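Lectin-related NK cell receptor LY49L1 (Mus musculus, PDB 3G8K) is a C-type lectin-like receptor of natural killer cells, a membrane protein of the Ly49 family that probably recognises MHC class I molecules. Local coordinates at residues 17-22 against 41-46. The protein carries 1 engineered substitution. Numbering follows the deposited sequence.
Sequences KCYYFV and SLLKID
A largely buried contact, built on a salt bridge from K17 to D46 and flanked by apolar packing of Y19 against L43, joins strand 17-21 of this C-type lectin-like domain to the chain that runs on from the short strand 41-42. The aliphatic part of K17 leaves its strand with CG anti to the backbone N (chi1 -168°), and the chain then bends at chi3, bringing the ammonium group to two acceptors of segment 41-46. K17 NZ donates to the backbone O of K44 over 2.8 Å, almost in line with the carbonyl bond (C=O...N angle 165°). K17 NZ also lies 2.8 Å from D46 OD1, which it meets from above the carboxylate plane, 49° out of it. D46 OD2 receives K44 NZ on its syn lone pair at 2.8 Å, and K44 NZ also donates to the backbone O of P83. D46 thus sits between two lysines and probably offsets their like charges, while E50 forms a further salt bridge with K17. Beside this network, L43 CD1 approaches the edge of the Y19 ring, near its plane, at 3.5 Å from Y19 CE2; the same methyl group lies 4.0 Å from K17 CD. The Y19 hydroxyl is hydrogen-bonded to E50, from helix 48-57. L54 of that helix and I120 of strand 118-124 both touch Y19 and L43, and strand 118-124 pairs antiparallel with strands 17-21 and 41-42 alike.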
loop_
_atom_site.group_PDB
_atom_site.type_symbol
_atom_site.label_atom_id
_atom_site.label_comp_id
_atom_site.label_asym_id
_atom_site.label_seq_id
_atom_site.Cartn_x
_atom_site.Cartn_y
_atom_site.Cartn_z
ATOM N N LYS A 17 3.317 -11.966 1.781
ATOM C CA LYS A 17 3.797 -11.170 2.919
ATOM C C LYS A 17 3.010 -9.813 3.023
ATOM O O LYS A 17 2.890 -9.089 2.027
ATOM C CB LYS A 17 5.337 -10.872 2.826
ATOM C CG LYS A 17 5.957 -10.291 4.156
ATOM C CD LYS A 17 7.503 -10.211 4.240
ATOM C CE LYS A 17 8.229 -11.275 3.416
ATOM N NZ LYS A 17 9.623 -10.812 3.333
ATOM N N CYS A 18 2.515 -9.466 4.205
ATOM C CA CYS A 18 2.011 -8.087 4.463
ATOM C C CYS A 18 2.985 -7.224 5.285
ATOM O O CYS A 18 3.937 -7.763 5.796
ATOM C CB CYS A 18 0.663 -8.192 5.100
ATOM S SG CYS A 18 -0.473 -9.104 3.965
ATOM N N TYR A 19 2.721 -5.898 5.407
ATOM C CA TYR A 19 3.633 -4.889 5.906
ATOM C C TYR A 19 2.811 -3.937 6.723
ATOM O O TYR A 19 1.840 -3.369 6.229
ATOM C CB TYR A 19 4.232 -4.107 4.736
ATOM C CG TYR A 19 4.982 -5.053 3.754
ATOM C CD1 TYR A 19 4.342 -5.539 2.583
ATOM C CD2 TYR A 19 6.280 -5.452 4.012
ATOM C CE1 TYR A 19 5.031 -6.452 1.673
ATOM C CE2 TYR A 19 6.982 -6.356 3.084
ATOM C CZ TYR A 19 6.300 -6.860 1.985
ATOM O OH TYR A 19 6.979 -7.648 1.058
ATOM N N TYR A 20 3.230 -3.735 7.947
ATOM C CA TYR A 20 2.444 -2.925 8.970
ATOM C C TYR A 20 3.408 -1.860 9.508
ATOM O O TYR A 20 4.603 -2.086 9.501
ATOM C CB TYR A 20 1.948 -3.866 10.097
ATOM C CG TYR A 20 1.233 -5.124 9.588
ATOM C CD1 TYR A 20 1.932 -6.307 9.352
ATOM C CD2 TYR A 20 -0.129 -5.112 9.330
ATOM C CE1 TYR A 20 1.266 -7.424 8.853
ATOM C CE2 TYR A 20 -0.787 -6.239 8.882
ATOM C CZ TYR A 20 -0.077 -7.360 8.602
ATOM O OH TYR A 20 -0.772 -8.449 8.186
ATOM N N PHE A 21 2.865 -0.705 9.970
ATOM C CA PHE A 21 3.639 0.503 10.268
ATOM C C PHE A 21 3.259 0.908 11.657
ATOM O O PHE A 21 2.075 1.028 11.913
ATOM C CB PHE A 21 3.374 1.686 9.242
ATOM C CG PHE A 21 3.632 1.289 7.837
ATOM C CD1 PHE A 21 2.661 0.567 7.139
ATOM C CD2 PHE A 21 4.914 1.510 7.218
ATOM C CE1 PHE A 21 2.918 0.068 5.836
ATOM C CE2 PHE A 21 5.160 1.052 5.874
ATOM C CZ PHE A 21 4.155 0.320 5.203
ATOM N N VAL A 22 4.264 1.025 12.545
ATOM C CA VAL A 22 4.105 1.595 13.932
ATOM C C VAL A 22 3.928 3.148 13.836
ATOM O O VAL A 22 4.449 3.795 12.894
ATOM C CB VAL A 22 5.275 1.162 14.912
ATOM C CG1 VAL A 22 5.021 1.615 16.344
ATOM C CG2 VAL A 22 5.512 -0.336 14.912
ATOM N N SER A 41 7.411 -9.147 12.946
ATOM C CA SER A 41 8.817 -9.123 13.176
ATOM C C SER A 41 9.380 -7.989 12.389
ATOM O O SER A 41 8.908 -7.698 11.305
ATOM C CB SER A 41 9.476 -10.450 12.781
ATOM O OG SER A 41 9.542 -10.492 11.386
ATOM N N LEU A 42 10.372 -7.285 12.946
ATOM C CA LEU A 42 10.981 -6.225 12.180
ATOM C C LEU A 42 11.344 -6.748 10.788
ATOM O O LEU A 42 11.979 -7.795 10.684
ATOM C CB LEU A 42 12.224 -5.687 12.934
ATOM C CG LEU A 42 12.692 -4.234 12.632
ATOM C CD1 LEU A 42 11.608 -3.212 12.555
ATOM C CD2 LEU A 42 13.702 -3.774 13.691
ATOM N N LEU A 43 11.033 -5.990 9.741
ATOM C CA LEU A 43 10.876 -6.554 8.409
ATOM C C LEU A 43 12.160 -7.209 7.847
ATOM O O LEU A 43 13.250 -6.633 7.817
ATOM C CB LEU A 43 10.276 -5.537 7.403
ATOM C CG LEU A 43 10.346 -6.004 5.911
ATOM C CD1 LEU A 43 9.168 -6.930 5.692
ATOM C CD2 LEU A 43 10.248 -4.880 4.875
ATOM N N LYS A 44 11.989 -8.441 7.386
ATOM C CA LYS A 44 13.046 -9.098 6.606
ATOM C C LYS A 44 12.741 -9.161 5.088
ATOM O O LYS A 44 11.672 -9.599 4.719
ATOM C CB LYS A 44 13.231 -10.521 7.116
ATOM C CG LYS A 44 14.246 -11.303 6.209
ATOM C CD LYS A 44 14.519 -12.682 6.750
ATOM C CE LYS A 44 13.273 -13.568 6.645
ATOM N NZ LYS A 44 13.490 -14.482 5.440
ATOM N N ILE A 45 13.726 -8.828 4.246
ATOM C CA ILE A 45 13.520 -8.571 2.870
ATOM C C ILE A 45 14.192 -9.812 2.189
ATOM O O ILE A 45 15.342 -10.156 2.448
ATOM C CB ILE A 45 14.109 -7.202 2.369
ATOM C CG1 ILE A 45 13.588 -5.994 3.169
ATOM C CG2 ILE A 45 13.794 -6.933 0.806
ATOM C CD1 ILE A 45 14.016 -4.656 2.565
ATOM N N ASP A 46 13.416 -10.497 1.364
ATOM C CA ASP A 46 13.781 -11.832 0.909
ATOM C C ASP A 46 14.534 -11.872 -0.375
ATOM O O ASP A 46 15.241 -12.861 -0.627
ATOM C CB ASP A 46 12.506 -12.665 0.792
ATOM C CG ASP A 46 12.094 -13.214 2.100
ATOM O OD1 ASP A 46 10.930 -13.074 2.422
ATOM O OD2 ASP A 46 12.976 -13.745 2.837
#